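Local coordinates for oxysterol-binding protein homolog 1 (Saccharomyces cerevisiae, PDB 5H28) that carries sterols and other lipids between membranes, and is targeted to the nucleus-vacuole junction by its ankyrin domain, the part described here, which interacts with NVJ1, at residues A[59-64]-A[77-82]; A[39-44]-A[71-76]. All coordinates share one frame; numbering follows the deposited sequence.

Contact 1 (A[59-64]-A[77-82])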
loop_
_atom_site.group_PDB
_atom_site.type_symbol
_atom_site.label_atom_id
_atom_site.label_comp_id
_atom_site.label_asym_id
_atom_site.label_seq_id
_atom_site.Cartn_x
_atom_site.Cartn_y
_atom_site.Cartn_z
ATOM N N GLU A 59 -16.388 -15.533 -1.221
ATOM C CA GLU A 59 -16.363 -16.067 -2.577
ATOM C C GLU A 59 -16.121 -14.965 -3.604
ATOM O O GLU A 59 -15.390 -15.164 -4.569
ATOM C CB GLU A 59 -17.673 -16.786 -2.907
ATOM C CG GLU A 59 -17.947 -18.042 -2.087
ATOM C CD GLU A 59 -16.867 -19.098 -2.224
ATOM O OE1 GLU A 59 -16.331 -19.276 -3.336
ATOM O OE2 GLU A 59 -16.568 -19.764 -1.213
ATOM N N ILE A 60 -16.738 -13.805 -3.401
ATOM C CA ILE A 60 -16.555 -12.691 -4.323
ATOM C C ILE A 60 -15.084 -12.287 -4.372
ATOM O O ILE A 60 -14.505 -12.126 -5.444
ATOM C CB ILE A 60 -17.399 -11.470 -3.884
ATOM C CG1 ILE A 60 -18.881 -11.741 -4.146
ATOM C CG2 ILE A 60 -16.947 -10.220 -4.630
ATOM C CD1 ILE A 60 -19.800 -10.671 -3.585
ATOM N N VAL A 61 -14.474 -12.144 -3.201
ATOM C CA VAL A 61 -13.077 -11.747 -3.123
ATOM C C VAL A 61 -12.115 -12.795 -3.680
ATOM O O VAL A 61 -11.214 -12.466 -4.452
ATOM C CB VAL A 61 -12.685 -11.403 -1.666
ATOM C CG1 VAL A 61 -11.182 -11.208 -1.556
ATOM C CG2 VAL A 61 -13.408 -10.133 -1.226
ATOM N N HIS A 62 -12.307 -14.054 -3.308
ATOM C CA HIS A 62 -11.416 -15.100 -3.789
ATOM C C HIS A 62 -11.570 -15.407 -5.271
ATOM O O HIS A 62 -10.620 -15.854 -5.916
ATOM C CB HIS A 62 -11.602 -16.373 -2.963
ATOM C CG HIS A 62 -11.049 -16.270 -1.575
ATOM N ND1 HIS A 62 -9.741 -15.917 -1.319
ATOM C CD2 HIS A 62 -11.624 -16.476 -0.370
ATOM C CE1 HIS A 62 -9.537 -15.907 -0.013
ATOM N NE2 HIS A 62 -10.665 -16.242 0.586
ATOM N N HIS A 63 -12.753 -15.152 -5.818
ATOM C CA HIS A 63 -13.004 -15.408 -7.234
ATOM C C HIS A 63 -12.586 -14.291 -8.179
ATOM O O HIS A 63 -11.984 -14.547 -9.222
ATOM C CB HIS A 63 -14.495 -15.654 -7.498
ATOM C CG HIS A 63 -14.936 -17.067 -7.275
ATOM N ND1 HIS A 63 -15.132 -17.599 -6.019
ATOM C CD2 HIS A 63 -15.226 -18.056 -8.152
ATOM C CE1 HIS A 63 -15.524 -18.855 -6.132
ATOM N NE2 HIS A 63 -15.590 -19.157 -7.416
ATOM N N TRP A 64 -12.889 -13.052 -7.806
ATOM C CA TRP A 64 -12.651 -11.933 -8.710
ATOM C C TRP A 64 -11.684 -10.800 -8.387
ATOM O O TRP A 64 -11.699 -9.774 -9.070
ATOM C CB TRP A 64 -14.022 -11.351 -9.065
ATOM C CG TRP A 64 -14.945 -12.417 -9.579
ATOM C CD1 TRP A 64 -14.656 -13.346 -10.537
ATOM C CD2 TRP A 64 -16.298 -12.672 -9.170
ATOM N NE1 TRP A 64 -15.737 -14.162 -10.752
ATOM C CE2 TRP A 64 -16.760 -13.774 -9.928
ATOM C CE3 TRP A 64 -17.164 -12.079 -8.241
ATOM C CZ2 TRP A 64 -18.051 -14.295 -9.787
ATOM C CZ3 TRP A 64 -18.452 -12.600 -8.101
ATOM C CH2 TRP A 64 -18.880 -13.697 -8.872
ATOM N N LEU A 77 -11.968 -7.010 -9.657
ATOM C CA LEU A 77 -12.519 -6.118 -8.655
ATOM C C LEU A 77 -11.419 -5.566 -7.770
ATOM O O LEU A 77 -10.497 -6.284 -7.371
ATOM C CB LEU A 77 -13.559 -6.858 -7.811
ATOM C CG LEU A 77 -14.704 -7.475 -8.622
ATOM C CD1 LEU A 77 -15.698 -8.122 -7.675
ATOM C CD2 LEU A 77 -15.388 -6.403 -9.472
ATOM N N ASP A 78 -11.519 -4.274 -7.488
ATOM C CA ASP A 78 -10.555 -3.574 -6.659
ATOM C C ASP A 78 -11.020 -3.657 -5.212
ATOM O O ASP A 78 -12.095 -3.170 -4.865
ATOM C CB ASP A 78 -10.475 -2.111 -7.100
ATOM C CG ASP A 78 -9.353 -1.354 -6.422
ATOM O OD1 ASP A 78 -8.776 -1.873 -5.442
ATOM O OD2 ASP A 78 -9.056 -0.228 -6.870
ATOM N N LEU A 79 -10.215 -4.287 -4.368
ATOM C CA LEU A 79 -10.555 -4.421 -2.962
ATOM C C LEU A 79 -10.647 -3.035 -2.324
ATOM O O LEU A 79 -11.332 -2.841 -1.321
ATOM C CB LEU A 79 -9.480 -5.251 -2.258
ATOM C CG LEU A 79 -9.903 -6.137 -1.090
ATOM C CD1 LEU A 79 -11.007 -7.083 -1.534
ATOM C CD2 LEU A 79 -8.694 -6.920 -0.599
ATOM N N ASN A 80 -9.967 -2.068 -2.935
ATOM C CA ASN A 80 -9.925 -0.703 -2.433
ATOM C C ASN A 80 -10.706 0.300 -3.276
ATOM O O ASN A 80 -10.414 1.496 -3.255
ATOM C CB ASN A 80 -8.466 -0.276 -2.312
ATOM C CG ASN A 80 -7.632 -1.315 -1.597
ATOM O OD1 ASN A 80 -7.893 -1.639 -0.440
ATOM N ND2 ASN A 80 -6.631 -1.856 -2.285
ATOM N N GLU A 81 -11.698 -0.198 -4.012
ATOM C CA GLU A 81 -12.557 0.638 -4.852
ATOM C C GLU A 81 -13.185 1.753 -4.016
ATOM O O GLU A 81 -13.703 1.497 -2.933
ATOM C CB GLU A 81 -13.675 -0.223 -5.446
ATOM C CG GLU A 81 -14.698 0.518 -6.309
ATOM C CD GLU A 81 -14.225 0.729 -7.733
ATOM O OE1 GLU A 81 -13.447 -0.114 -8.227
ATOM O OE2 GLU A 81 -14.645 1.725 -8.364
ATOM N N ARG A 82 -13.151 2.984 -4.513
ATOM C CA ARG A 82 -13.755 4.099 -3.786
ATOM C C ARG A 82 -15.084 4.479 -4.434
ATOM O O ARG A 82 -15.158 4.623 -5.660
ATOM C CB ARG A 82 -12.817 5.317 -3.786
ATOM C CG ARG A 82 -11.505 5.093 -3.038
ATOM C CD ARG A 82 -10.567 6.301 -3.108
ATOM N NE ARG A 82 -10.908 7.376 -2.174
ATOM C CZ ARG A 82 -11.368 8.569 -2.540
ATOM N NH1 ARG A 82 -11.553 8.845 -3.823
ATOM N NH2 ARG A 82 -11.611 9.501 -1.625
#
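The meeting of I60, V61 and W64 with L77 and L79 is a buried helix-to-loop contact of the ankyrin domain, where the C-terminal part of helix 54-64, in the predicted first ankyrin repeat, is covered by the loop running on toward helix 89-95. One backbone bond and three apolar touches hold it. L77 N donates to W64 O at 2.8 Å, with a bent N-H...O angle of 141°. L77 turns its side chain toward the helix, CG lying anti to its own carbonyl carbon (chi1 -57°), and CD1 settles between two helix residues, 3.9 Å from I60 CG2 and equally far from W64 CB. M44 and A48, both on helix 44-51 of the same chain, border this group, M44 touching L77 and A48 touching I60. Replacing L77 with an alanine would remove CD1 and is likely to open a gap beside I60 CG2 and W64 CB, although the backbone bond could persist. Beyond L77 the loop makes a type I turn from D78 to E81, with an Asx turn at its start: N80 N reaches D78 OD1 from above the carboxylate plane. L79 crosses V61 at about a right angle, its CD1 lying 3.9 Å from V61 CG2 and 4.1 Å from V61 CG1.

Contact 2 (A[39-44]-A[71-76])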
loop_
_atom_site.group_PDB
_atom_site.type_symbol
_atom_site.label_atom_id
_atom_site.label_comp_id
_atom_site.label_asym_id
_atom_site.label_seq_id
_atom_site.Cartn_x
_atom_site.Cartn_y
_atom_site.Cartn_z
ATOM N N GLN A 39 -20.175 -0.268 -14.103
ATOM C CA GLN A 39 -20.277 0.584 -12.930
ATOM C C GLN A 39 -20.885 -0.109 -11.718
ATOM O O GLN A 39 -20.427 0.095 -10.593
ATOM C CB GLN A 39 -21.059 1.847 -13.279
ATOM C CG GLN A 39 -20.278 2.770 -14.202
ATOM C CD GLN A 39 -21.099 3.927 -14.720
ATOM O OE1 GLN A 39 -21.713 4.661 -13.950
ATOM N NE2 GLN A 39 -21.102 4.107 -16.035
ATOM N N VAL A 40 -21.912 -0.923 -11.938
ATOM C CA VAL A 40 -22.545 -1.628 -10.831
ATOM C C VAL A 40 -21.648 -2.752 -10.318
ATOM O O VAL A 40 -21.580 -2.988 -9.111
ATOM C CB VAL A 40 -23.922 -2.191 -11.247
ATOM C CG1 VAL A 40 -24.488 -3.087 -10.146
ATOM C CG2 VAL A 40 -24.880 -1.037 -11.510
ATOM N N LEU A 41 -20.962 -3.444 -11.226
ATOM C CA LEU A 41 -20.060 -4.522 -10.826
ATOM C C LEU A 41 -18.920 -3.974 -9.972
ATOM O O LEU A 41 -18.485 -4.631 -9.027
ATOM C CB LEU A 41 -19.496 -5.247 -12.054
ATOM C CG LEU A 41 -20.459 -6.176 -12.795
ATOM C CD1 LEU A 41 -19.782 -6.709 -14.049
ATOM C CD2 LEU A 41 -20.881 -7.324 -11.887
ATOM N N HIS A 42 -18.438 -2.775 -10.298
ATOM C CA HIS A 42 -17.362 -2.155 -9.525
ATOM C C HIS A 42 -17.785 -1.878 -8.082
ATOM O O HIS A 42 -16.943 -1.767 -7.195
ATOM C CB HIS A 42 -16.913 -0.836 -10.167
ATOM C CG HIS A 42 -15.863 -0.998 -11.222
ATOM N ND1 HIS A 42 -16.140 -1.471 -12.485
ATOM C CD2 HIS A 42 -14.529 -0.767 -11.190
ATOM C CE1 HIS A 42 -15.022 -1.528 -13.187
ATOM N NE2 HIS A 42 -14.029 -1.106 -12.424
ATOM N N LEU A 43 -19.088 -1.762 -7.847
ATOM C CA LEU A 43 -19.585 -1.499 -6.499
ATOM C C LEU A 43 -20.159 -2.744 -5.836
ATOM O O LEU A 43 -20.703 -2.674 -4.738
ATOM C CB LEU A 43 -20.653 -0.401 -6.532
ATOM C CG LEU A 43 -20.154 0.997 -6.906
ATOM C CD1 LEU A 43 -21.341 1.918 -7.135
ATOM C CD2 LEU A 43 -19.258 1.541 -5.806
ATOM N N MET A 44 -20.022 -3.893 -6.493
ATOM C CA MET A 44 -20.563 -5.125 -5.941
ATOM C C MET A 44 -20.036 -5.480 -4.556
ATOM O O MET A 44 -20.805 -5.900 -3.691
ATOM C CB MET A 44 -20.329 -6.289 -6.904
ATOM C CG MET A 44 -20.816 -7.634 -6.365
ATOM S SD MET A 44 -20.936 -8.900 -7.644
ATOM C CE MET A 44 -19.257 -8.918 -8.257
ATOM N N THR A 71 -11.127 -15.090 -15.114
ATOM C CA THR A 71 -12.475 -15.521 -14.745
ATOM C C THR A 71 -13.489 -15.100 -15.800
ATOM O O THR A 71 -13.161 -14.355 -16.717
ATOM C CB THR A 71 -12.911 -14.900 -13.406
ATOM O OG1 THR A 71 -13.145 -13.498 -13.589
ATOM C CG2 THR A 71 -11.836 -15.094 -12.349
ATOM N N PHE A 72 -14.728 -15.565 -15.655
ATOM C CA PHE A 72 -15.788 -15.233 -16.606
ATOM C C PHE A 72 -16.200 -13.769 -16.474
ATOM O O PHE A 72 -16.616 -13.137 -17.450
ATOM C CB PHE A 72 -17.014 -16.131 -16.379
ATOM C CG PHE A 72 -18.007 -15.577 -15.383
ATOM C CD1 PHE A 72 -18.875 -14.543 -15.742
ATOM C CD2 PHE A 72 -18.064 -16.071 -14.086
ATOM C CE1 PHE A 72 -19.775 -14.011 -14.828
ATOM C CE2 PHE A 72 -18.965 -15.543 -13.162
ATOM C CZ PHE A 72 -19.820 -14.515 -13.533
ATOM N N LEU A 73 -16.094 -13.246 -15.256
ATOM C CA LEU A 73 -16.470 -11.865 -14.970
ATOM C C LEU A 73 -15.670 -10.896 -15.831
ATOM O O LEU A 73 -16.164 -9.836 -16.213
ATOM C CB LEU A 73 -16.236 -11.547 -13.488
ATOM C CG LEU A 73 -16.896 -10.258 -12.985
ATOM C CD1 LEU A 73 -18.405 -10.455 -12.957
ATOM C CD2 LEU A 73 -16.382 -9.900 -11.599
ATOM N N ASN A 74 -14.431 -11.274 -16.132
ATOM C CA ASN A 74 -13.540 -10.461 -16.949
ATOM C C ASN A 74 -13.335 -9.049 -16.424
ATOM O O ASN A 74 -13.239 -8.085 -17.187
ATOM C CB ASN A 74 -14.035 -10.420 -18.394
ATOM C CG ASN A 74 -13.861 -11.750 -19.092
ATOM O OD1 ASN A 74 -12.817 -12.391 -18.965
ATOM N ND2 ASN A 74 -14.874 -12.170 -19.836
ATOM N N ILE A 75 -13.270 -8.945 -15.105
ATOM C CA ILE A 75 -13.040 -7.682 -14.424
ATOM C C ILE A 75 -12.365 -8.040 -13.117
ATOM O O ILE A 75 -12.829 -8.926 -12.403
ATOM C CB ILE A 75 -14.348 -6.951 -14.051
ATOM C CG1 ILE A 75 -15.185 -6.664 -15.294
ATOM C CG2 ILE A 75 -14.016 -5.649 -13.332
ATOM C CD1 ILE A 75 -16.513 -5.998 -14.980
ATOM N N HIS A 76 -11.261 -7.379 -12.805
ATOM C CA HIS A 76 -10.618 -7.649 -11.535
ATOM C C HIS A 76 -11.080 -6.592 -10.553
ATOM O O HIS A 76 -10.672 -5.429 -10.618
ATOM C CB HIS A 76 -9.098 -7.657 -11.677
ATOM C CG HIS A 76 -8.574 -8.909 -12.307
ATOM N ND1 HIS A 76 -8.167 -8.969 -13.623
ATOM C CD2 HIS A 76 -8.459 -10.166 -11.820
ATOM C CE1 HIS A 76 -7.824 -10.210 -13.917
ATOM N NE2 HIS A 76 -7.991 -10.957 -12.841
#
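L41 meets L73 and I75 in the ankyrin domain, where the end of helix 35-42 joins the loop that follows helix 54-64, an apolar contact that is tight at one methyl pair and slack toward its margin. In the tight part, L41 CD1 and I75 CD1 approach to 3.5 Å, closer than carbon atoms usually come, and the two side chains cross at about a right angle. Both are extended: I75 keeps CG1 anti to the carbonyl carbon (chi1 -59°) and its second torsion near 180°, which carries CD1 out to the leucine. L73 comes in beside them, its side chain sliding past that of L41 in the opposite direction, and L73 CD1 lies 4.1 Å from L41 CD2. Around these residues, F29 touches L41 and W64 touches L73, continuing the apolar surroundings.

The looser margin is formed by H42, which is partly exposed, as is I75. Its CE1 stands 4.2 Å from I75 CG2, and the methyl approaches the imidazole obliquely. The ring's ND1 is engaged within its own helix: it is hydrogen-bonded to Q38 O, one turn back, which restrains the rotation of the ring. Across the two segments, then, the attachment is made by carbon atoms, mostly methyl groups, so its hold on the loop probably comes from shape and the exclusion of water, without the directional grip of polar bonds.

In the fold
Both contacts fasten the same long connection between helices 54-64 and 89-95, contact 2 through residues 71-76 and contact 1 through the residues that follow directly. Their segments alternate along the chain, and their centres lie about 8 Å apart on the same side of the chain's centre. W64 joins them: W64 CG is 3.5 Å from L73 CD2, and W64 CD1 lies 3.4 Å from T71 OG1. A second junction brings E81 OE1 within 3.2 Å of H42 CD2 by packing. No ligand or active site is involved; the two contacts shape the N-terminal part of the ankyrin domain, whose repeats are required for targeting through NVJ1.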